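Local structure of archaeal Sm-like protein AF-Sm2 (Archaeoglobus fulgidus, 1LJO) at residues 63-66 with 67-70. The protein probably binds RNA, as an Sm-like protein of the snRNP Sm family that assembles into a ring of six subunits. Numbering follows the deposited sequence.
Sequences VLRG and NNVV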
# COMPACT_ATOMS: atom_id res chain seq x y z
N VAL A 63 -9.37 11.00 -12.01
CA VAL A 63 -8.38 11.34 -10.99
C VAL A 63 -7.74 10.03 -10.53
O VAL A 63 -8.44 9.10 -10.13
CB VAL A 63 -9.05 12.04 -9.79
CG1 VAL A 63 -8.05 12.15 -8.64
CG2 VAL A 63 -9.56 13.41 -10.21
N LEU A 64 -6.41 9.97 -10.61
CA LEU A 64 -5.68 8.77 -10.20
C LEU A 64 -5.04 8.99 -8.83
O LEU A 64 -4.42 10.02 -8.58
CB LEU A 64 -4.60 8.44 -11.24
CG LEU A 64 -5.12 8.27 -12.68
CD1 LEU A 64 -3.96 7.94 -13.62
CD2 LEU A 64 -6.17 7.18 -12.73
N ARG A 65 -5.21 8.01 -7.93
CA ARG A 65 -4.66 8.10 -6.59
C ARG A 65 -3.15 7.87 -6.63
O ARG A 65 -2.69 6.84 -7.10
CB ARG A 65 -5.32 7.07 -5.68
CG ARG A 65 -4.90 7.15 -4.23
CD ARG A 65 -5.40 8.45 -3.59
NE ARG A 65 -5.10 8.50 -2.17
CZ ARG A 65 -3.95 8.93 -1.66
NH1 ARG A 65 -2.98 9.36 -2.46
NH2 ARG A 65 -3.78 8.94 -0.34
N GLY A 66 -2.40 8.84 -6.13
CA GLY A 66 -0.94 8.76 -6.13
C GLY A 66 -0.27 7.52 -5.58
O GLY A 66 0.67 7.00 -6.20
N ASN A 67 -0.70 7.01 -4.44
CA ASN A 67 -0.02 5.83 -3.91
C ASN A 67 -0.29 4.57 -4.71
O ASN A 67 0.30 3.53 -4.45
CB ASN A 67 -0.35 5.60 -2.44
CG ASN A 67 -1.80 5.32 -2.20
OD1 ASN A 67 -2.64 6.21 -2.29
ND2 ASN A 67 -2.11 4.06 -1.90
N ASN A 68 -1.19 4.64 -5.69
CA ASN A 68 -1.47 3.48 -6.53
C ASN A 68 -0.91 3.64 -7.94
O ASN A 68 -1.11 2.79 -8.82
CB ASN A 68 -2.96 3.16 -6.53
CG ASN A 68 -3.41 2.57 -5.21
OD1 ASN A 68 -2.73 1.70 -4.66
ND2 ASN A 68 -4.54 3.02 -4.69
N VAL A 69 -0.19 4.73 -8.14
CA VAL A 69 0.46 4.99 -9.42
C VAL A 69 1.74 4.16 -9.37
O VAL A 69 2.44 4.16 -8.35
CB VAL A 69 0.87 6.47 -9.58
CG1 VAL A 69 1.81 6.62 -10.77
CG2 VAL A 69 -0.37 7.34 -9.79
N VAL A 70 2.04 3.44 -10.44
CA VAL A 70 3.26 2.64 -10.48
C VAL A 70 4.33 3.32 -11.32
O VAL A 70 5.45 3.55 -10.86
CB VAL A 70 2.99 1.23 -11.08
CG1 VAL A 70 4.31 0.46 -11.23
CG2 VAL A 70 2.03 0.46 -10.17
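With CG anti to the backbone N (chi1 -175°) and the chain bent at chi2, Arg65 folds its guanidinium over the start of the 3-10 turn, where Asn67 meets it. Asn67 holds its own CG between backbone N and carbonyl carbon (chi1 63°), which turns OD1 back over the arginine. Asn67 OD1 sits above the centre of one face of the guanidinium, 3.1 Å from Arg65 CZ, with the amide and guanidinium planes nearly perpendicular. It uses no N-H of the arginine; this is a polar contact onto the face, and Asn67 OD1 also rests 3.1 Å from Arg65 CG.

The backbone closes the turn: Asn68 N donates to Arg65 O at 3.0 Å, and Val69 N to Gly66 O at 3.1 Å. Val69 lays CG2 against the same turn, 3.6 Å from Arg65 O. A leucine in place of Arg65 would probably leave Asn67 OD1 without the positively charged face beneath it.

Asn67 ND2 hydrogen-bonds to Asn67 O of a second subunit, and Asn68 ND2 to Val69 O of that subunit, so the turn also belongs to the hexamer interface. As in RNA-bound relatives, Arg65 of this Sm2-motif turn and Asn41 probably line a base-binding pocket. The turn links strand 62-64 to strand 69-74; Asn41 OD1, just before strand 42-44, accepts the N-H of Gly66, while Val69 packs on Leu42 and on Met22 of strand 17-22.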